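Local coordinates for protein polyketide synthase (Lyngbya majuscula 19L, PDB 3QIT) that probably releases the finished chain in curacin A biosynthesis, acting as a thioesterase that couples hydrolysis to decarboxylation and sulfate elimination to form a terminal alkene, at residues B[71-76]-B[202-207]; B[234-239]-B[255-260]. One frame throughout, in Å; residues are numbered along the deposited sequence. Where two conformers were deposited one is given.

Interaction 1: B[71-76]-B[202-207]; sequences EMVTSY and DAIIRT
Tyr76 reaches across from the 71-76 loop to the carboxylate of Asp202, passing Ile204 and Ile205 on the way. Its CB points toward 202-207, and with CG anti to the carbonyl carbon (chi1 -72°) the ring is directed at that loop. Along one side of the ring, CD2 and then CE2 run past the branch methyl of Ile204, CE2 lying 3.6 Å from Ile204 CG2. Ile205 occupies two conformations; in one of them Tyr76 CE1 meets Ile205 CD1 at 3.8 Å and Ile205 CG1 lies over one ring face, a CH-pi contact to be taken as tentative. At the tip, Tyr76 OH donates to Asp202 OD2 (2.6 Å), on the anti side and slightly out of the carboxylate plane, and accepts from Leu70 N. Ring and carboxylate planes stand 79° apart. With OD2 held by Tyr76 and OD1 by Ile204 N, the carboxylate is restrained from turning. Tyrosine suits the place because its ring is apolar and its end polar; a phenylalanine here would probably leave Asp202 OD2 and Leu70 N without this partner. Beside it Val73 CG1 presses tightly on Ile204 CG1 (3.5 Å). In the short 3-10 turn, Thr74 OG1 bonds to Thr80 OG1, and Ser75 OG to Ser75 OG, of the second subunit. Asp202 OD1 with Ile204 N (3.2 Å) forms an Asx turn, while OD2 ties the loop after strand 55-59 to the region between strands 120-126 and 234-239, where alpha/beta hydrolases commonly carry their lid.

Interaction 2: B[234-239]-B[255-260]; sequences TTLVYG and MTMTQA
This is an apolar side-chain contact inside a beta-alpha-beta unit: Thr234 and Leu236 of strand 234-239 meet Met257 and Ala260 of the turn that leads from helix 247-256 into strand 261-265. No direct hydrogen bond joins the two segments. Being two residues apart on the strand, Thr234 and Leu236 both point toward the turn. Met257 is bent at its last torsion (chi3 70°), which carries its methyl over to the threonine, Met257 CE lying 3.6 Å from Thr234 CG2. Its sulfur lies 4.1 Å from Leu236 CD2, so one flexible chain serves both strand residues. The second branch of the leucine, Leu236 CD1, touches Ala260 CB at 3.8 Å. A small residue fits there because the backbones come close: Ala260 CA makes a CA-H...O contact of 3.5 Å with Thr234 O. The type I turn from Met257 to Ala260 is closed by Ala260 N bonding Met257 O at 3.1 Å. A water bridges the two backbones, accepting from Thr234 N (2.9 Å) and donating to Gln259 O. At chi1 -61° Thr234 turns its methyl to Met257 while its hydroxyl bonds Val232 O. Around the contact, Leu227 of helix 220-229 packs on Met257 and Leu125 of strand 120-126 on Thr234 and Leu236, while strand 261-265 continues the sheet through backbone bonds from Lys261 and Val263.

Interactions 1 and 2 lie on opposite sides of the chain's centre, their centres 31 Å apart and their nearest atoms about 21 Å apart, so neither touches the other. They also follow one another along the chain. The first ties two loops together, one of them hydrogen-bonded to the second subunit; the second, which no other chain of the assembly touches, belongs to the parallel part of the central sheet, where a helix returns the chain to the next strand. The strand that carries interaction 2 ends, beyond the contact itself, at Gly239, whose N bonds Glu127 OE2, and Glu127 is probably the acid of a Ser-His-Glu triad of the alpha/beta hydrolase type.

Interaction 1: B[71-76]-B[202-207]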
loop_
_atom_site.group_PDB
_atom_site.type_symbol
_atom_site.label_atom_id
_atom_site.label_comp_id
_atom_site.label_asym_id
_atom_site.label_seq_id
_atom_site.Cartn_x
_atom_site.Cartn_y
_atom_site.Cartn_z
ATOM N N GLU B 71 7.593 -6.709 6.628
ATOM C CA GLU B 71 7.525 -8.154 6.367
ATOM C C GLU B 71 6.544 -8.483 5.269
ATOM O O GLU B 71 6.654 -9.513 4.608
ATOM C CB GLU B 71 7.107 -8.930 7.607
ATOM C CG GLU B 71 8.152 -9.031 8.699
ATOM C CD GLU B 71 7.697 -9.995 9.780
ATOM O OE1 GLU B 71 7.126 -9.528 10.777
ATOM O OE2 GLU B 71 7.861 -11.218 9.598
ATOM N N MET B 72 5.573 -7.615 5.074
ATOM C CA MET B 72 4.711 -7.788 3.904
ATOM C C MET B 72 5.074 -6.777 2.828
ATOM O O MET B 72 4.895 -5.568 3.014
ATOM C CB MET B 72 3.257 -7.673 4.254
ATOM C CG MET B 72 2.396 -8.189 3.072
ATOM S SD MET B 72 0.823 -8.625 3.649
ATOM C CE MET B 72 0.334 -7.073 4.386
ATOM N N VAL B 73 5.550 -7.294 1.699
ATOM C CA VAL B 73 6.139 -6.468 0.609
ATOM C C VAL B 73 5.216 -5.369 0.090
ATOM O O VAL B 73 5.684 -4.299 -0.310
ATOM C CB VAL B 73 6.518 -7.360 -0.620
ATOM C CG1 VAL B 73 7.127 -6.498 -1.735
ATOM C CG2 VAL B 73 7.482 -8.442 -0.218
ATOM N N THR B 74 3.914 -5.647 0.079
ATOM C CA THR B 74 2.920 -4.681 -0.399
ATOM C C THR B 74 2.795 -3.449 0.493
ATOM O O THR B 74 2.147 -2.465 0.129
ATOM C CB THR B 74 1.528 -5.314 -0.578
ATOM O OG1 THR B 74 1.119 -5.948 0.637
ATOM C CG2 THR B 74 1.542 -6.312 -1.713
ATOM N N SER B 75 3.439 -3.512 1.648
ATOM C CA SER B 75 3.476 -2.393 2.604
ATOM C C SER B 75 4.370 -1.266 2.111
ATOM O O SER B 75 4.223 -0.121 2.559
ATOM C CB SER B 75 3.932 -2.874 3.993
ATOM O OG SER B 75 3.005 -3.821 4.532
ATOM N N TYR B 76 5.313 -1.577 1.219
ATOM C CA TYR B 76 6.197 -0.545 0.660
ATOM C C TYR B 76 5.440 0.248 -0.398
ATOM O O TYR B 76 5.127 -0.260 -1.492
ATOM C CB TYR B 76 7.461 -1.169 0.052
ATOM C CG TYR B 76 8.445 -1.704 1.066
ATOM C CD1 TYR B 76 9.150 -0.844 1.904
ATOM C CD2 TYR B 76 8.674 -3.074 1.186
ATOM C CE1 TYR B 76 10.062 -1.338 2.833
ATOM C CE2 TYR B 76 9.578 -3.589 2.130
ATOM C CZ TYR B 76 10.252 -2.722 2.949
ATOM O OH TYR B 76 11.161 -3.263 3.833
ATOM N N ASP B 202 16.449 -3.565 2.669
ATOM C CA ASP B 202 15.562 -4.639 2.173
ATOM C C ASP B 202 15.702 -4.801 0.667
ATOM O O ASP B 202 15.285 -3.921 -0.074
ATOM C CB ASP B 202 14.101 -4.301 2.511
ATOM C CG ASP B 202 13.169 -5.492 2.352
ATOM O OD1 ASP B 202 13.496 -6.421 1.568
ATOM O OD2 ASP B 202 12.101 -5.500 3.012
ATOM N N ALA B 203 16.223 -5.946 0.216
ATOM C CA ALA B 203 16.456 -6.159 -1.230
ATOM C C ALA B 203 15.237 -5.952 -2.129
ATOM O O ALA B 203 15.389 -5.683 -3.329
ATOM C CB ALA B 203 17.043 -7.564 -1.469
ATOM N N ILE B 204 14.038 -6.092 -1.577
ATOM C CA ILE B 204 12.831 -5.927 -2.410
ATOM C C ILE B 204 12.658 -4.488 -2.929
ATOM O O ILE B 204 12.009 -4.275 -3.956
ATOM C CB ILE B 204 11.563 -6.418 -1.664
ATOM C CG1 ILE B 204 10.456 -6.791 -2.661
ATOM C CG2 ILE B 204 11.090 -5.396 -0.637
ATOM C CD1 ILE B 204 10.617 -8.189 -3.269
ATOM N N ILE B 205 13.275 -3.510 -2.259
ATOM C CA ILE B 205 13.071 -2.102 -2.563
ATOM C C ILE B 205 13.688 -1.691 -3.895
ATOM O O ILE B 205 13.226 -0.754 -4.542
ATOM C CB ILE B 205 13.619 -1.207 -1.427
ATOM C CG1 ILE B 205 12.863 -1.496 -0.134
ATOM C CG2 ILE B 205 13.469 0.265 -1.778
ATOM C CD1 ILE B 205 13.393 -0.779 1.035
ATOM N N ARG B 206 14.759 -2.371 -4.272
ATOM C CA ARG B 206 15.399 -2.059 -5.548
ATOM C C ARG B 206 14.503 -2.519 -6.710
ATOM O O ARG B 206 14.574 -3.674 -7.127
ATOM C CB ARG B 206 16.774 -2.714 -5.630
ATOM C CG ARG B 206 17.569 -2.237 -6.821
ATOM C CD ARG B 206 19.038 -2.474 -6.615
ATOM N NE ARG B 206 19.802 -1.379 -7.200
ATOM C CZ ARG B 206 21.030 -1.046 -6.827
ATOM N NH1 ARG B 206 21.648 -0.027 -7.418
ATOM N NH2 ARG B 206 21.632 -1.727 -5.860
ATOM N N THR B 207 13.653 -1.621 -7.208
ATOM C CA THR B 207 12.696 -1.957 -8.272
ATOM C C THR B 207 11.829 -0.767 -8.703
ATOM O O THR B 207 11.279 -0.035 -7.873
ATOM C CB THR B 207 11.789 -3.148 -7.860
ATOM O OG1 THR B 207 11.027 -3.607 -8.986
ATOM C CG2 THR B 207 10.861 -2.752 -6.719
#

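Interaction 2: B[234-239]-B[255-260]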
loop_
_atom_site.group_PDB
_atom_site.type_symbol
_atom_site.label_atom_id
_atom_site.label_comp_id
_atom_site.label_asym_id
_atom_site.label_seq_id
_atom_site.Cartn_x
_atom_site.Cartn_y
_atom_site.Cartn_z
ATOM N N THR B 234 9.285 28.052 -0.488
ATOM C CA THR B 234 9.924 26.882 -1.100
ATOM C C THR B 234 11.173 27.294 -1.856
ATOM O O THR B 234 11.190 28.361 -2.442
ATOM C CB THR B 234 8.932 26.159 -2.054
ATOM O OG1 THR B 234 7.800 25.714 -1.296
ATOM C CG2 THR B 234 9.598 24.938 -2.733
ATOM N N THR B 235 12.217 26.461 -1.786
ATOM C CA THR B 235 13.420 26.624 -2.587
ATOM C C THR B 235 13.667 25.349 -3.368
ATOM O O THR B 235 13.801 24.259 -2.757
ATOM C CB THR B 235 14.634 26.890 -1.685
ATOM O OG1 THR B 235 14.382 28.080 -0.926
ATOM C CG2 THR B 235 15.913 27.077 -2.514
ATOM N N LEU B 236 13.694 25.491 -4.701
ATOM C CA LEU B 236 14.080 24.410 -5.606
ATOM C C LEU B 236 15.589 24.434 -5.817
ATOM O O LEU B 236 16.143 25.433 -6.296
ATOM C CB LEU B 236 13.335 24.516 -6.950
ATOM C CG LEU B 236 11.817 24.373 -6.889
ATOM C CD1 LEU B 236 11.133 24.950 -8.152
ATOM C CD2 LEU B 236 11.415 22.878 -6.676
ATOM N N VAL B 237 16.258 23.339 -5.464
ATOM C CA VAL B 237 17.708 23.267 -5.578
ATOM C C VAL B 237 18.104 22.250 -6.635
ATOM O O VAL B 237 17.675 21.097 -6.583
ATOM C CB VAL B 237 18.359 22.910 -4.231
ATOM C CG1 VAL B 237 19.891 22.986 -4.312
ATOM C CG2 VAL B 237 17.789 23.781 -3.113
ATOM N N TYR B 238 18.928 22.670 -7.591
ATOM C CA TYR B 238 19.373 21.755 -8.655
ATOM C C TYR B 238 20.869 21.720 -8.795
ATOM O O TYR B 238 21.560 22.696 -8.485
ATOM C CB TYR B 238 18.809 22.175 -10.004
ATOM C CG TYR B 238 17.327 22.386 -10.041
ATOM C CD1 TYR B 238 16.446 21.296 -10.171
ATOM C CD2 TYR B 238 16.792 23.667 -9.999
ATOM C CE1 TYR B 238 15.053 21.495 -10.237
ATOM C CE2 TYR B 238 15.409 23.876 -10.045
ATOM C CZ TYR B 238 14.548 22.787 -10.174
ATOM O OH TYR B 238 13.191 23.011 -10.232
ATOM N N GLY B 239 21.375 20.584 -9.265
ATOM C CA GLY B 239 22.782 20.461 -9.616
ATOM C C GLY B 239 23.005 20.991 -11.032
ATOM O O GLY B 239 22.280 20.644 -11.966
ATOM N N MET B 255 7.205 26.944 -13.877
ATOM C CA MET B 255 5.866 27.408 -14.292
ATOM C C MET B 255 4.789 27.024 -13.278
ATOM O O MET B 255 3.830 27.764 -13.049
ATOM C CB MET B 255 5.488 26.819 -15.656
ATOM C CG MET B 255 6.284 27.346 -16.838
ATOM S SD MET B 255 6.045 26.284 -18.287
ATOM C CE MET B 255 6.322 27.434 -19.634
ATOM N N THR B 256 4.942 25.844 -12.691
ATOM C CA THR B 256 3.982 25.338 -11.735
ATOM C C THR B 256 4.112 25.988 -10.367
ATOM O O THR B 256 3.107 26.352 -9.758
ATOM C CB THR B 256 4.104 23.813 -11.655
ATOM O OG1 THR B 256 3.814 23.284 -12.957
ATOM C CG2 THR B 256 3.134 23.241 -10.645
ATOM N N MET B 257 5.352 26.136 -9.899
ATOM C CA MET B 257 5.627 26.649 -8.563
ATOM C C MET B 257 6.200 28.060 -8.715
ATOM O O MET B 257 7.399 28.268 -8.509
ATOM C CB MET B 257 6.640 25.757 -7.845
ATOM C CG MET B 257 6.219 24.283 -7.716
ATOM S SD MET B 257 7.358 23.350 -6.672
ATOM C CE MET B 257 6.955 24.068 -5.084
ATOM N N THR B 258 5.333 29.012 -9.072
ATOM C CA THR B 258 5.770 30.377 -9.461
ATOM C C THR B 258 6.378 31.188 -8.312
ATOM O O THR B 258 7.119 32.158 -8.550
ATOM C CB THR B 258 4.622 31.189 -10.100
ATOM O OG1 THR B 258 3.495 31.189 -9.217
ATOM C CG2 THR B 258 4.222 30.600 -11.462
ATOM N N GLN B 259 6.070 30.798 -7.076
ATOM C CA GLN B 259 6.593 31.490 -5.904
ATOM C C GLN B 259 7.861 30.872 -5.341
ATOM O O GLN B 259 8.480 31.449 -4.454
ATOM C CB GLN B 259 5.525 31.641 -4.812
ATOM C CG GLN B 259 4.525 32.777 -5.077
ATOM C CD GLN B 259 5.202 34.104 -5.432
ATOM O OE1 GLN B 259 5.095 34.581 -6.565
ATOM N NE2 GLN B 259 5.909 34.696 -4.466
ATOM N N ALA B 260 8.259 29.711 -5.863
ATOM C CA ALA B 260 9.491 29.044 -5.400
ATOM C C ALA B 260 10.748 29.802 -5.808
ATOM O O ALA B 260 10.868 30.286 -6.938
ATOM C CB ALA B 260 9.561 27.612 -5.912
HETATM O O HOH W 1 8.660 30.546 -1.781
#